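Local coordinates for solute-binding periplasmic protein of iron/siderophore ABC transporter (Yersinia pestis, PDB 6B2Y) that probably binds chelated iron in the periplasm and delivers it to an ABC transporter of the inner membrane for uptake, at residues Leu71-Lys76 and Leu183-Gln188; Val162-Ser167 and Tyr333-Tyr338; Val291-Gln296 and Ser377-Ile382. All coordinates share one frame; numbering follows the deposited sequence.

Interaction 1: Leu71-Lys76 and Leu183-Gln188; sequences LLEGNK and LHREQQ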
# COMPACT_ATOMS: atom_id res chain seq x y z
N LEU A 71 7.96 -1.15 10.23
CA LEU A 71 8.99 -2.15 9.93
C LEU A 71 10.31 -1.86 10.63
O LEU A 71 11.17 -2.75 10.67
CB LEU A 71 9.23 -2.22 8.42
CG LEU A 71 8.01 -2.66 7.60
CD1 LEU A 71 8.25 -2.41 6.11
CD2 LEU A 71 7.66 -4.13 7.85
N LEU A 72 10.49 -0.66 11.19
CA LEU A 72 11.75 -0.27 11.80
C LEU A 72 11.70 -0.26 13.32
O LEU A 72 12.75 -0.21 13.96
CB LEU A 72 12.17 1.13 11.32
CG LEU A 72 12.25 1.29 9.81
CD1 LEU A 72 12.61 2.72 9.39
CD2 LEU A 72 13.22 0.27 9.22
N GLU A 73 10.50 -0.30 13.90
CA GLU A 73 10.28 0.00 15.31
C GLU A 73 10.18 -1.23 16.20
O GLU A 73 10.04 -1.07 17.42
CB GLU A 73 9.01 0.84 15.45
CG GLU A 73 9.16 2.21 14.81
CD GLU A 73 10.29 3.02 15.42
OE1 GLU A 73 10.01 3.87 16.30
OE2 GLU A 73 11.46 2.79 15.02
N GLY A 74 10.24 -2.43 15.62
CA GLY A 74 10.27 -3.64 16.43
C GLY A 74 9.02 -3.80 17.30
O GLY A 74 7.88 -3.65 16.84
N ASN A 75 9.27 -4.10 18.57
CA ASN A 75 8.27 -4.30 19.63
C ASN A 75 7.61 -3.02 20.12
O ASN A 75 6.72 -3.11 20.97
CB ASN A 75 8.94 -4.98 20.83
CG ASN A 75 9.27 -6.42 20.57
OD1 ASN A 75 8.65 -7.07 19.72
ND2 ASN A 75 10.24 -6.94 21.31
N LYS A 76 8.03 -1.85 19.65
CA LYS A 76 7.50 -0.58 20.16
C LYS A 76 7.05 0.31 19.00
O LYS A 76 7.55 1.42 18.83
CB LYS A 76 8.55 0.12 21.03
CG LYS A 76 8.79 -0.62 22.36
CD LYS A 76 10.17 -0.33 22.93
CE LYS A 76 10.33 1.13 23.30
NZ LYS A 76 9.15 1.60 24.09
N LEU A 183 15.70 7.83 10.55
CA LEU A 183 15.14 7.48 11.85
C LEU A 183 16.10 6.68 12.70
O LEU A 183 15.70 6.18 13.76
CB LEU A 183 13.83 6.71 11.67
CG LEU A 183 12.82 7.45 10.80
CD1 LEU A 183 11.58 6.63 10.59
CD2 LEU A 183 12.49 8.79 11.45
N HIS A 184 17.35 6.52 12.24
CA HIS A 184 18.40 5.85 13.00
C HIS A 184 18.02 4.40 13.32
O HIS A 184 18.18 3.92 14.44
CB HIS A 184 18.75 6.65 14.25
CG HIS A 184 19.18 8.04 13.95
ND1 HIS A 184 20.33 8.33 13.24
CD2 HIS A 184 18.61 9.24 14.23
CE1 HIS A 184 20.46 9.64 13.12
NE2 HIS A 184 19.42 10.21 13.70
N ARG A 185 17.52 3.70 12.31
CA ARG A 185 17.23 2.27 12.38
C ARG A 185 17.80 1.56 11.15
O ARG A 185 17.10 0.80 10.46
CB ARG A 185 15.74 2.02 12.52
CG ARG A 185 15.12 2.64 13.76
CD ARG A 185 15.51 1.84 15.01
NE ARG A 185 14.76 2.28 16.18
CZ ARG A 185 15.08 3.34 16.92
NH1 ARG A 185 16.12 4.08 16.59
NH2 ARG A 185 14.34 3.68 17.98
N GLU A 186 19.08 1.78 10.88
CA GLU A 186 19.67 1.30 9.62
C GLU A 186 19.67 -0.22 9.52
O GLU A 186 19.47 -0.78 8.44
CB GLU A 186 21.10 1.84 9.49
CG GLU A 186 21.17 3.32 9.19
CD GLU A 186 21.30 4.19 10.43
OE1 GLU A 186 21.75 5.34 10.26
OE2 GLU A 186 20.96 3.74 11.56
N GLN A 187 19.94 -0.92 10.63
CA GLN A 187 19.99 -2.38 10.59
C GLN A 187 18.62 -2.96 10.30
O GLN A 187 18.49 -3.91 9.51
CB GLN A 187 20.53 -2.93 11.91
CG GLN A 187 20.85 -4.42 11.86
CD GLN A 187 21.84 -4.76 10.75
OE1 GLN A 187 23.03 -4.46 10.85
NE2 GLN A 187 21.35 -5.41 9.70
N GLN A 188 17.57 -2.39 10.91
CA GLN A 188 16.21 -2.82 10.62
C GLN A 188 15.87 -2.58 9.16
O GLN A 188 15.25 -3.44 8.52
CB GLN A 188 15.23 -2.10 11.54
CG GLN A 188 15.24 -2.57 13.01
CD GLN A 188 16.41 -2.01 13.81
OE1 GLN A 188 17.16 -1.13 13.35
NE2 GLN A 188 16.58 -2.51 15.04
O HOH W 1 13.73 -0.78 16.49
O HOH W 2 12.44 0.84 18.48
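R185, the N-cap residue of helix 186-207, lies along the backbone of L72 and shows how a long side chain can serve apolar and polar neighbours in turn. Its CB packs against the CB of L72 at 3.9 Å. Beyond it, CG and CD follow the L72 carbonyl, with CD 3.6 Å from L72 O. The bend at chi2 (-74°) turns the chain there, so that the guanidinium presents its edge to that oxygen and NE comes within 3.5 Å of E73 OE2. This last pair is a salt bridge of charges alone: OE2 lies well out of the guanidinium plane, no N-H points at it, and the carboxylate and guanidinium planes are 29° apart. A water that donates to L72 O is a weak link to NE, and a second, on E73 O, is a weak link to NH2. At the tip, R185 NH1 donates to H184 O at 3.0 Å, a bond lying in the guanidinium plane that ties the side chain back to the backbone of its own segment.

The apolar half belongs to L72. Its CD2 rests on Q188 CB at 3.9 Å, while CD1 reaches L183 CD1 at 4.2 Å; A189 and the helix 168-182 residues M176 and L179 extend this packing. The contact thus joins the loop after helix 66-70 to the junction between helices 168-182 and 186-207. E73 OE2 also pairs with R80, whose side chain bonds L183 O as well. One carboxylate therefore faces two arginines, an environment likely to stabilise its negative charge and to offset the closeness of the like-charged R80 and R185, while direct bonding across the contact gives way to apolar packing, a loose ion pair and water.

Interaction 2: Val162-Ser167 and Tyr333-Tyr338; sequences VDFRNS and YYNSPY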
# COMPACT_ATOMS: atom_id res chain seq x y z
N VAL A 162 9.35 10.28 1.01
CA VAL A 162 9.51 8.90 0.56
C VAL A 162 8.54 8.67 -0.60
O VAL A 162 7.70 9.52 -0.91
CB VAL A 162 9.26 7.88 1.68
CG1 VAL A 162 10.30 8.01 2.77
CG2 VAL A 162 7.81 8.04 2.24
N ASP A 163 8.67 7.51 -1.25
CA ASP A 163 7.67 7.14 -2.25
C ASP A 163 7.50 5.62 -2.29
O ASP A 163 8.46 4.89 -2.57
CB ASP A 163 8.02 7.63 -3.65
CG ASP A 163 7.00 7.17 -4.69
OD1 ASP A 163 5.80 7.40 -4.47
OD2 ASP A 163 7.41 6.55 -5.69
N PHE A 164 6.26 5.18 -2.05
CA PHE A 164 5.80 3.81 -2.28
C PHE A 164 4.64 3.78 -3.27
O PHE A 164 4.08 2.70 -3.52
CB PHE A 164 5.34 3.16 -0.97
CG PHE A 164 6.38 3.17 0.10
CD1 PHE A 164 7.49 2.32 0.01
CD2 PHE A 164 6.27 4.04 1.19
CE1 PHE A 164 8.45 2.31 0.99
CE2 PHE A 164 7.23 4.04 2.17
CZ PHE A 164 8.32 3.18 2.08
N ARG A 165 4.27 4.93 -3.82
CA ARG A 165 3.03 5.08 -4.57
C ARG A 165 3.26 5.32 -6.06
O ARG A 165 2.62 4.69 -6.90
CB ARG A 165 2.22 6.25 -3.99
CG ARG A 165 0.71 6.18 -4.34
CD ARG A 165 -0.00 7.51 -4.07
NE ARG A 165 0.71 8.58 -4.75
CZ ARG A 165 1.27 9.62 -4.14
NH1 ARG A 165 1.15 9.75 -2.82
NH2 ARG A 165 1.91 10.53 -4.86
N ASN A 166 4.15 6.26 -6.40
CA ASN A 166 4.34 6.61 -7.81
C ASN A 166 5.04 5.48 -8.56
O ASN A 166 4.53 4.98 -9.57
CB ASN A 166 5.15 7.90 -7.92
CG ASN A 166 4.42 9.09 -7.34
OD1 ASN A 166 3.23 9.01 -7.05
ND2 ASN A 166 5.12 10.22 -7.20
N SER A 167 6.21 5.09 -8.08
CA SER A 167 7.00 4.05 -8.73
C SER A 167 7.52 3.09 -7.68
O SER A 167 8.70 3.13 -7.30
CB SER A 167 8.14 4.68 -9.52
OG SER A 167 7.65 5.82 -10.23
N TYR A 333 -1.99 -1.73 -0.28
CA TYR A 333 -0.72 -2.11 -0.90
C TYR A 333 -0.32 -1.13 -2.01
O TYR A 333 0.82 -1.21 -2.51
CB TYR A 333 -0.77 -3.55 -1.45
CG TYR A 333 -0.87 -4.63 -0.37
CD1 TYR A 333 -0.06 -4.61 0.76
CD2 TYR A 333 -1.77 -5.69 -0.52
CE1 TYR A 333 -0.17 -5.62 1.73
CE2 TYR A 333 -1.88 -6.68 0.44
CZ TYR A 333 -1.09 -6.64 1.56
OH TYR A 333 -1.22 -7.65 2.51
N TYR A 334 -1.21 -0.22 -2.42
CA TYR A 334 -0.85 0.76 -3.44
C TYR A 334 0.09 1.83 -2.90
O TYR A 334 0.62 2.63 -3.68
CB TYR A 334 -2.12 1.37 -4.04
CG TYR A 334 -2.68 2.57 -3.30
CD1 TYR A 334 -2.93 3.77 -3.97
CD2 TYR A 334 -2.94 2.52 -1.94
CE1 TYR A 334 -3.43 4.87 -3.29
CE2 TYR A 334 -3.43 3.61 -1.26
CZ TYR A 334 -3.68 4.78 -1.94
OH TYR A 334 -4.18 5.87 -1.26
N ASN A 335 0.33 1.86 -1.59
CA ASN A 335 1.24 2.84 -0.99
C ASN A 335 1.80 2.27 0.31
O ASN A 335 1.62 2.82 1.40
CB ASN A 335 0.51 4.17 -0.74
CG ASN A 335 1.47 5.29 -0.42
OD1 ASN A 335 2.68 5.16 -0.64
ND2 ASN A 335 0.95 6.40 0.10
N SER A 336 2.51 1.14 0.21
CA SER A 336 3.05 0.50 1.42
C SER A 336 4.21 -0.40 1.05
O SER A 336 4.09 -1.16 0.09
CB SER A 336 1.99 -0.33 2.14
OG SER A 336 2.61 -1.22 3.06
N PRO A 337 5.30 -0.40 1.82
CA PRO A 337 6.39 -1.35 1.53
C PRO A 337 6.02 -2.81 1.79
O PRO A 337 6.81 -3.71 1.45
CB PRO A 337 7.52 -0.89 2.46
CG PRO A 337 6.79 -0.17 3.59
CD PRO A 337 5.62 0.50 2.95
N TYR A 338 4.83 -3.08 2.35
CA TYR A 338 4.36 -4.45 2.41
C TYR A 338 3.95 -4.98 1.04
O TYR A 338 3.53 -6.13 0.93
CB TYR A 338 3.13 -4.59 3.32
CG TYR A 338 3.26 -4.36 4.81
CD1 TYR A 338 2.35 -4.94 5.68
CD2 TYR A 338 4.25 -3.54 5.35
CE1 TYR A 338 2.42 -4.73 7.04
CE2 TYR A 338 4.33 -3.32 6.72
CZ TYR A 338 3.41 -3.91 7.56
OH TYR A 338 3.47 -3.69 8.92
O HOH W 3 3.08 0.34 -2.58
O HOH W 4 4.41 7.18 -0.60
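Where the loop after strand 159-162, the last strand of the parallel sheet, meets the loop after strand 326-330 of the mixed sheet, the two lobes of this periplasmic binding protein touch, and an Asx turn shapes one side of the join. D163 OD1 accepts from R165 N and N166 N, while OD2 takes S167 N through its syn lone pair; the carboxylate thereby fixes the bend that presents F164 and R165 to the other loop.

P337 lies over the F164 ring in a CH-pi contact, with its CD 3.7 Å from the ring centroid and almost on the normal. With CG anti to the carbonyl carbon (chi1 -55°), the ring stands against the proline, whose CB touches F164 CE1. N335 instead comes to the ring edge, its OD1 3.3 Å from F164 CB and its amide plane 49° from the ring. R165 packs its CB and CG against the same amide, while its NH2 bonds L137 O.

Water completes the join. One molecule lies 2.7 Å from both F164 O and Y333 O, with more acceptors in reach than it has protons, and accepts from S336 N; another accepts from F164 N and donates to N335 OD1 at 2.7 Å.

Interaction 3: Val291-Gln296 and Ser377-Ile382; sequences VVLGAQ and SGTYWI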
# COMPACT_ATOMS: atom_id res chain seq x y z
N VAL A 291 -14.93 -3.42 -2.34
CA VAL A 291 -14.44 -4.72 -1.90
C VAL A 291 -14.05 -4.64 -0.42
O VAL A 291 -13.42 -3.67 0.02
CB VAL A 291 -13.25 -5.15 -2.77
CG1 VAL A 291 -12.69 -6.48 -2.30
CG2 VAL A 291 -13.67 -5.23 -4.25
N VAL A 292 -14.42 -5.67 0.33
CA VAL A 292 -14.22 -5.74 1.78
C VAL A 292 -13.00 -6.60 2.07
O VAL A 292 -13.00 -7.81 1.82
CB VAL A 292 -15.48 -6.29 2.48
CG1 VAL A 292 -15.18 -6.58 3.93
CG2 VAL A 292 -16.60 -5.29 2.34
N LEU A 293 -11.93 -5.96 2.57
CA LEU A 293 -10.66 -6.62 2.87
C LEU A 293 -9.99 -5.88 4.01
O LEU A 293 -10.21 -4.67 4.19
CB LEU A 293 -9.72 -6.64 1.65
CG LEU A 293 -10.20 -7.38 0.40
CD1 LEU A 293 -9.43 -6.90 -0.83
CD2 LEU A 293 -10.04 -8.87 0.61
N GLY A 294 -9.15 -6.59 4.78
CA GLY A 294 -8.36 -5.98 5.83
C GLY A 294 -8.23 -6.87 7.06
O GLY A 294 -8.61 -8.04 7.06
N ALA A 295 -7.70 -6.28 8.14
CA ALA A 295 -7.23 -7.06 9.28
C ALA A 295 -8.36 -7.73 10.04
O ALA A 295 -8.09 -8.62 10.86
CB ALA A 295 -6.42 -6.18 10.23
N GLN A 296 -9.61 -7.33 9.80
CA GLN A 296 -10.76 -7.89 10.50
C GLN A 296 -11.72 -8.58 9.55
O GLN A 296 -12.85 -8.92 9.94
CB GLN A 296 -11.48 -6.80 11.30
CG GLN A 296 -10.61 -6.14 12.38
CD GLN A 296 -11.33 -5.01 13.10
OE1 GLN A 296 -11.90 -4.12 12.47
NE2 GLN A 296 -11.31 -5.07 14.43
N SER A 377 -3.70 -11.09 10.86
CA SER A 377 -5.10 -11.45 10.95
C SER A 377 -5.80 -10.95 9.71
O SER A 377 -5.28 -10.10 8.99
CB SER A 377 -5.75 -10.87 12.21
OG SER A 377 -5.62 -9.46 12.23
N GLY A 378 -6.98 -11.50 9.46
CA GLY A 378 -7.82 -10.99 8.40
C GLY A 378 -7.48 -11.52 7.02
O GLY A 378 -6.80 -12.54 6.85
N THR A 379 -7.97 -10.80 6.02
CA THR A 379 -7.96 -11.25 4.63
C THR A 379 -7.54 -10.09 3.74
O THR A 379 -8.23 -9.06 3.69
CB THR A 379 -9.35 -11.75 4.23
OG1 THR A 379 -9.76 -12.79 5.13
CG2 THR A 379 -9.36 -12.26 2.79
N TYR A 380 -6.44 -10.25 3.02
CA TYR A 380 -5.90 -9.17 2.20
C TYR A 380 -5.90 -9.47 0.71
O TYR A 380 -5.51 -8.61 -0.08
CB TYR A 380 -4.48 -8.83 2.67
CG TYR A 380 -4.44 -8.21 4.04
CD1 TYR A 380 -4.38 -8.99 5.19
CD2 TYR A 380 -4.45 -6.83 4.19
CE1 TYR A 380 -4.32 -8.42 6.45
CE2 TYR A 380 -4.39 -6.25 5.45
CZ TYR A 380 -4.34 -7.05 6.57
OH TYR A 380 -4.29 -6.45 7.83
N TRP A 381 -6.34 -10.65 0.30
CA TRP A 381 -6.51 -10.98 -1.11
C TRP A 381 -7.51 -12.13 -1.18
O TRP A 381 -7.75 -12.82 -0.18
CB TRP A 381 -5.18 -11.36 -1.77
CG TRP A 381 -4.40 -12.36 -0.99
CD1 TRP A 381 -4.56 -13.73 -1.00
CD2 TRP A 381 -3.31 -12.09 -0.10
NE1 TRP A 381 -3.64 -14.32 -0.17
CE2 TRP A 381 -2.86 -13.34 0.40
CE3 TRP A 381 -2.66 -10.92 0.33
CZ2 TRP A 381 -1.82 -13.45 1.31
CZ3 TRP A 381 -1.62 -11.04 1.23
CH2 TRP A 381 -1.20 -12.29 1.71
N ILE A 382 -8.10 -12.31 -2.36
CA ILE A 382 -9.08 -13.38 -2.55
C ILE A 382 -9.29 -13.62 -4.04
O ILE A 382 -9.22 -12.70 -4.85
CB ILE A 382 -10.41 -13.06 -1.82
CG1 ILE A 382 -11.14 -14.35 -1.45
CG2 ILE A 382 -11.30 -12.16 -2.66
CD1 ILE A 382 -10.64 -14.96 -0.17
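With chi1 near +57°, S377 holds OG between its backbone N and carbonyl carbon, where the hydroxyl reaches A295 O and donates to it at 2.9 Å. The hydroxyl lies in the carbonyl plane, on a lone pair. Y380 is set differently: its CG is anti to the carbonyl carbon (chi1 -68°), and although CB starts away from 291-296, the ring swings back over G294. The G294 carbonyl carbon sits over one ring face, 3.9 Å above the plane and offset toward the rim. Farther out, Y380 OH touches A295 CB at 3.2 Å, while A295 N approaches the ring obliquely.

Between these two side chains the backbones form a single antiparallel bridge, a hydrogen-bonded pair of G294 and T379. G294 N donates to T379 O at 2.9 Å, and T379 N returns a bond to G294 O at 3.0 Å. G378 brings the backbones close: at positive phi, it lays its CA directly against the same G294 oxygen in a CA-H...O contact of 3.3 Å. G294 is a glycine in keeping with its own backbone angles, phi 143° and psi -170°.

This bridge lies just ahead of strand 381-383, the antiparallel edge strand of the mixed sheet, and joins it to the loop leading into helix 299-310. L293 packs alongside, its CB 3.5 Å from T379 O. The branches L293 CD2 and T379 CG2 meet where the two side chains cross at about a right angle, while T379 OG1 turns to V297 O. Y380 also meets W330 edge-to-face, and M364 and Y368 of helix 360-371 pack against it.

In the fold
The three contacts run from one lobe to the other. Interaction 1 lies toward the end of the parallel-sheet lobe, interaction 2 near the centre of the chain, and interaction 3 beside the mixed sheet. The centre of interaction 2 is about 18 Å from that of interaction 1 and about 19 Å from that of interaction 3; the outer two, centres about 26 Å apart, do not touch. L71 packs on P337 and Y338, and the Y333 hydroxyl rests on Y380 and W381. Helix 168-182 lies between segments 162-167 and 183-188. Interaction 1 closes before interaction 3 opens, so the central contact, where the lobes meet, interlaces with both of the others along the chain.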